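Local structure of Ika8 (Synthetic construct, 6G6O) at residues Gly253-Ile267 with Ser270-Leu283. The protein is a computationally designed, symmetrical eight-bladed beta-propeller of WD40 type, an artificial protein for which no function is assigned. Numbering follows the deposited sequence.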
loop_
_atom_site.group_PDB
_atom_site.type_symbol
_atom_site.label_atom_id
_atom_site.label_comp_id
_atom_site.label_asym_id
_atom_site.label_seq_id
_atom_site.Cartn_x
_atom_site.Cartn_y
_atom_site.Cartn_z
ATOM N N GLY A 253 -16.339 6.916 12.021
ATOM C CA GLY A 253 -14.895 6.999 12.041
ATOM C C GLY A 253 -14.334 7.057 13.454
ATOM O O GLY A 253 -15.020 6.830 14.452
ATOM N N HIS A 254 -13.047 7.380 13.517
ATOM C CA HIS A 254 -12.312 7.429 14.771
ATOM C C HIS A 254 -12.247 8.857 15.297
ATOM O O HIS A 254 -12.530 9.826 14.590
ATOM C CB HIS A 254 -10.894 6.875 14.591
ATOM C CG HIS A 254 -10.845 5.495 14.013
ATOM N ND1 HIS A 254 -10.157 4.463 14.614
ATOM C CD2 HIS A 254 -11.381 4.980 12.882
ATOM C CE1 HIS A 254 -10.279 3.371 13.881
ATOM N NE2 HIS A 254 -11.018 3.657 12.825
ATOM N N GLN A 255 -11.867 8.976 16.570
ATOM C CA GLN A 255 -11.569 10.262 17.182
ATOM C C GLN A 255 -10.077 10.569 17.150
ATOM O O GLN A 255 -9.599 11.396 17.935
ATOM C CB GLN A 255 -12.094 10.302 18.617
ATOM C CG GLN A 255 -13.610 10.368 18.716
ATOM C CD GLN A 255 -14.251 8.995 18.730
ATOM O OE1 GLN A 255 -13.852 8.120 19.498
ATOM N NE2 GLN A 255 -15.248 8.797 17.874
ATOM N N SER A 256 -9.337 9.913 16.259
ATOM C CA SER A 256 -7.908 10.121 16.095
ATOM C C SER A 256 -7.577 10.039 14.612
ATOM O O SER A 256 -8.379 9.570 13.802
ATOM C CB SER A 256 -7.096 9.094 16.896
ATOM O OG SER A 256 -5.729 9.121 16.530
ATOM N N ALA A 257 -6.376 10.495 14.262
ATOM C CA ALA A 257 -5.974 10.553 12.862
ATOM C C ALA A 257 -5.969 9.165 12.236
ATOM O O ALA A 257 -5.363 8.232 12.768
ATOM C CB ALA A 257 -4.590 11.192 12.740
ATOM N N ILE A 258 -6.657 9.032 11.102
ATOM C CA ILE A 258 -6.625 7.783 10.352
ATOM C C ILE A 258 -5.224 7.569 9.802
ATOM O O ILE A 258 -4.672 8.434 9.110
ATOM C CB ILE A 258 -7.668 7.799 9.225
ATOM C CG1 ILE A 258 -9.075 7.978 9.798
ATOM C CG2 ILE A 258 -7.578 6.524 8.402
ATOM C CD1 ILE A 258 -9.388 7.042 10.938
ATOM N N THR A 259 -4.637 6.416 10.112
ATOM C CA THR A 259 -3.292 6.095 9.664
ATOM C C THR A 259 -3.225 4.829 8.823
ATOM O O THR A 259 -2.145 4.493 8.325
ATOM C CB THR A 259 -2.346 5.959 10.865
ATOM O OG1 THR A 259 -2.801 4.902 11.718
ATOM C CG2 THR A 259 -2.300 7.251 11.656
ATOM N N ALA A 260 -4.340 4.124 8.645
ATOM C CA ALA A 260 -4.336 2.885 7.883
ATOM C C ALA A 260 -5.760 2.569 7.449
ATOM O O ALA A 260 -6.709 2.818 8.193
ATOM C CB ALA A 260 -3.756 1.729 8.705
ATOM N N LEU A 261 -5.895 2.024 6.242
ATOM C CA LEU A 261 -7.189 1.654 5.693
ATOM C C LEU A 261 -7.087 0.290 5.031
ATOM O O LEU A 261 -6.011 -0.130 4.596
ATOM C CB LEU A 261 -7.696 2.682 4.670
ATOM C CG LEU A 261 -8.284 3.996 5.187
ATOM C CD1 LEU A 261 -8.637 4.908 4.022
ATOM C CD2 LEU A 261 -9.504 3.744 6.058
ATOM N N ALA A 262 -8.224 -0.400 4.965
ATOM C CA ALA A 262 -8.325 -1.673 4.267
ATOM C C ALA A 262 -9.745 -1.816 3.743
ATOM O O ALA A 262 -10.702 -1.363 4.375
ATOM C CB ALA A 262 -7.959 -2.855 5.170
ATOM N N PHE A 263 -9.871 -2.448 2.578
ATOM C CA PHE A 263 -11.146 -2.507 1.869
ATOM C C PHE A 263 -11.204 -3.814 1.096
ATOM O O PHE A 263 -10.358 -4.061 0.231
ATOM C CB PHE A 263 -11.291 -1.304 0.932
ATOM C CG PHE A 263 -12.657 -1.147 0.326
ATOM C CD1 PHE A 263 -13.744 -1.859 0.804
ATOM C CD2 PHE A 263 -12.851 -0.269 -0.730
ATOM C CE1 PHE A 263 -14.996 -1.703 0.234
ATOM C CE2 PHE A 263 -14.097 -0.107 -1.301
ATOM C CZ PHE A 263 -15.170 -0.827 -0.820
ATOM N N SER A 264 -12.196 -4.644 1.410
ATOM C CA SER A 264 -12.350 -5.946 0.769
ATOM C C SER A 264 -13.825 -6.308 0.766
ATOM O O SER A 264 -14.428 -6.452 1.834
ATOM C CB SER A 264 -11.530 -7.018 1.492
ATOM O OG SER A 264 -11.681 -8.284 0.875
ATOM N N LYS A 265 -14.397 -6.456 -0.429
ATOM C CA LYS A 265 -15.820 -6.756 -0.617
ATOM C C LYS A 265 -16.619 -5.627 0.022
ATOM O O LYS A 265 -16.472 -4.472 -0.415
ATOM C CB LYS A 265 -16.109 -8.167 -0.099
ATOM C CG LYS A 265 -15.982 -9.250 -1.161
ATOM C CD LYS A 265 -15.648 -10.603 -0.552
ATOM C CE LYS A 265 -14.144 -10.805 -0.446
ATOM N NZ LYS A 265 -13.790 -12.221 -0.144
ATOM N N ASN A 266 -17.452 -5.884 1.029
ATOM C CA ASN A 266 -18.307 -4.861 1.615
ATOM C C ASN A 266 -17.818 -4.385 2.977
ATOM O O ASN A 266 -18.569 -3.718 3.694
ATOM C CB ASN A 266 -19.744 -5.378 1.733
ATOM C CG ASN A 266 -20.433 -5.499 0.389
ATOM O OD1 ASN A 266 -20.037 -4.858 -0.585
ATOM N ND2 ASN A 266 -21.471 -6.327 0.329
ATOM N N ILE A 267 -16.581 -4.700 3.348
ATOM C CA ILE A 267 -16.067 -4.430 4.684
ATOM C C ILE A 267 -14.891 -3.470 4.577
ATOM O O ILE A 267 -13.945 -3.720 3.820
ATOM C CB ILE A 267 -15.655 -5.729 5.400
ATOM C CG1 ILE A 267 -16.888 -6.591 5.677
ATOM C CG2 ILE A 267 -14.926 -5.418 6.695
ATOM C CD1 ILE A 267 -16.581 -8.063 5.826
ATOM N N SER A 270 -10.388 0.367 9.302
ATOM C CA SER A 270 -9.578 1.565 9.456
ATOM C C SER A 270 -8.799 1.495 10.759
ATOM O O SER A 270 -9.339 1.101 11.797
ATOM C CB SER A 270 -10.443 2.828 9.441
ATOM O OG SER A 270 -11.201 2.930 10.632
ATOM N N GLY A 271 -7.526 1.871 10.694
ATOM C CA GLY A 271 -6.695 2.030 11.870
ATOM C C GLY A 271 -6.406 3.501 12.094
ATOM O O GLY A 271 -6.308 4.278 11.141
ATOM N N ALA A 272 -6.280 3.887 13.359
ATOM C CA ALA A 272 -6.038 5.272 13.729
ATOM C C ALA A 272 -4.693 5.401 14.431
ATOM O O ALA A 272 -4.048 4.412 14.788
ATOM C CB ALA A 272 -7.161 5.812 14.622
ATOM N N ALA A 273 -4.275 6.653 14.628
ATOM C CA ALA A 273 -2.995 6.936 15.265
ATOM C C ALA A 273 -2.985 6.606 16.750
ATOM O O ALA A 273 -1.907 6.585 17.351
ATOM C CB ALA A 273 -2.620 8.405 15.064
ATOM N N ASP A 274 -4.144 6.358 17.356
ATOM C CA ASP A 274 -4.212 5.965 18.756
ATOM C C ASP A 274 -4.294 4.457 18.939
ATOM O O ASP A 274 -4.374 3.987 20.078
ATOM C CB ASP A 274 -5.401 6.647 19.447
ATOM C CG ASP A 274 -6.740 6.265 18.840
ATOM O OD1 ASP A 274 -6.766 5.522 17.837
ATOM O OD2 ASP A 274 -7.775 6.715 19.373
ATOM N N GLY A 275 -4.274 3.691 17.851
ATOM C CA GLY A 275 -4.294 2.247 17.915
ATOM C C GLY A 275 -5.656 1.616 17.745
ATOM O O GLY A 275 -5.735 0.394 17.572
ATOM N N THR A 276 -6.726 2.404 17.794
ATOM C CA THR A 276 -8.062 1.855 17.627
ATOM C C THR A 276 -8.246 1.315 16.215
ATOM O O THR A 276 -7.714 1.854 15.241
ATOM C CB THR A 276 -9.119 2.918 17.920
ATOM O OG1 THR A 276 -8.961 4.014 17.010
ATOM C CG2 THR A 276 -8.979 3.428 19.344
ATOM N N ILE A 277 -9.003 0.226 16.111
ATOM C CA ILE A 277 -9.292 -0.418 14.836
ATOM C C ILE A 277 -10.790 -0.673 14.770
ATOM O O ILE A 277 -11.330 -1.431 15.585
ATOM C CB ILE A 277 -8.508 -1.727 14.656
ATOM C CG1 ILE A 277 -7.027 -1.428 14.428
ATOM C CG2 ILE A 277 -9.073 -2.529 13.495
ATOM C CD1 ILE A 277 -6.202 -2.647 14.127
ATOM N N LYS A 278 -11.456 -0.042 13.809
ATOM C CA LYS A 278 -12.887 -0.196 13.609
ATOM C C LYS A 278 -13.153 -0.930 12.302
ATOM O O LYS A 278 -12.362 -0.860 11.358
ATOM C CB LYS A 278 -13.591 1.162 13.601
ATOM C CG LYS A 278 -13.408 1.957 14.880
ATOM C CD LYS A 278 -14.248 3.223 14.871
ATOM C CE LYS A 278 -14.021 4.040 16.131
ATOM N NZ LYS A 278 -14.905 5.236 16.190
ATOM N N VAL A 279 -14.276 -1.643 12.260
ATOM C CA VAL A 279 -14.647 -2.467 11.115
ATOM C C VAL A 279 -16.116 -2.210 10.809
ATOM O O VAL A 279 -16.976 -2.422 11.669
ATOM C CB VAL A 279 -14.412 -3.965 11.378
ATOM C CG1 VAL A 279 -14.964 -4.796 10.237
ATOM C CG2 VAL A 279 -12.930 -4.246 11.583
ATOM N N TRP A 280 -16.404 -1.754 9.594
ATOM C CA TRP A 280 -17.770 -1.520 9.155
ATOM C C TRP A 280 -18.119 -2.449 8.003
ATOM O O TRP A 280 -17.246 -3.032 7.356
ATOM C CB TRP A 280 -17.992 -0.075 8.690
ATOM C CG TRP A 280 -17.705 0.980 9.700
ATOM C CD1 TRP A 280 -18.596 1.565 10.551
ATOM C CD2 TRP A 280 -16.445 1.610 9.942
ATOM N NE1 TRP A 280 -17.965 2.510 11.319
ATOM C CE2 TRP A 280 -16.642 2.557 10.966
ATOM C CE3 TRP A 280 -15.166 1.458 9.399
ATOM C CZ2 TRP A 280 -15.609 3.349 11.457
ATOM C CZ3 TRP A 280 -14.144 2.244 9.887
ATOM C CH2 TRP A 280 -14.370 3.180 10.904
ATOM N N ASP A 281 -19.417 -2.568 7.752
ATOM C CA ASP A 281 -19.931 -3.129 6.511
ATOM C C ASP A 281 -20.376 -1.959 5.643
ATOM O O ASP A 281 -21.229 -1.166 6.055
ATOM C CB ASP A 281 -21.082 -4.103 6.775
ATOM C CG ASP A 281 -21.697 -4.653 5.497
ATOM O OD1 ASP A 281 -22.303 -3.875 4.736
ATOM O OD2 ASP A 281 -21.572 -5.870 5.251
ATOM N N ILE A 282 -19.791 -1.849 4.446
ATOM C CA ILE A 282 -20.023 -0.684 3.599
ATOM C C ILE A 282 -21.470 -0.588 3.132
ATOM O O ILE A 282 -21.909 0.488 2.708
ATOM C CB ILE A 282 -19.065 -0.709 2.393
ATOM C CG1 ILE A 282 -18.760 0.711 1.920
ATOM C CG2 ILE A 282 -19.652 -1.517 1.248
ATOM C CD1 ILE A 282 -17.834 0.753 0.731
ATOM N N LEU A 283 -22.230 -1.679 3.205
ATOM C CA LEU A 283 -23.600 -1.691 2.711
ATOM C C LEU A 283 -24.588 -1.188 3.758
ATOM O O LEU A 283 -25.410 -0.312 3.470
ATOM C CB LEU A 283 -23.977 -3.105 2.262
ATOM C CG LEU A 283 -24.698 -3.239 0.927
ATOM C CD1 LEU A 283 -24.136 -2.243 -0.072
ATOM C CD2 LEU A 283 -24.546 -4.659 0.418
#
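H254 lies against segment 270-283 with partners at both ring nitrogens. ND1 donates to T276 OG1 at 2.7 Å, with an N-H...O angle of 158° and the acceptor almost in the ring plane, while NE2 meets S270 OG at 2.3 Å, too short to be taken at face value. K278 covers one ring face, CG lying 3.8 Å from the centroid in a CH-pi contact; its chain, extended beyond CG, then carries NZ doubtfully close to the carbonyl oxygen of G253. T276 OG1 in turn donates to D274 OD1 on the syn side of the carboxylate, and T276 N reaches the same oxygen in an Asx turn, extending the network H254-T276-D274. T276 holds OG1 between its backbone N and carbonyl carbon (chi1 60°), where it meets both partners; a valine here would probably leave H254 ND1 without its acceptor, D274 OD1 with only the backbone N of the turn, and the imidazole freer to turn. Beside the buried H254 and S270, strands 258-264 and 267-272 pair antiparallel. G271 O accepts from T259 N (2.9 Å) and A260 N (3.2 Å) from the same face of its plane, which defines a classic beta bulge; T259 OG1 is hydrogen-bonded to V298 O in the next blade. By contrast, D274 is exposed, and the far end, near the type II' turn S264-I267, is more open: apart from a doubtfully short I282 N to N266 O bond, it rests on apolar touches such as F263 CZ to I282 CD1 at 3.5 Å, and L283 CD2 merely brushes N266 ND2 where L283 is exposed. D274, H254, S270 and W280 stand at the places of the Asp-His-Ser-Trp tetrad of WD40 repeats, T276 linking H254 to D274, consistent with that motif within one blade of the designed propeller.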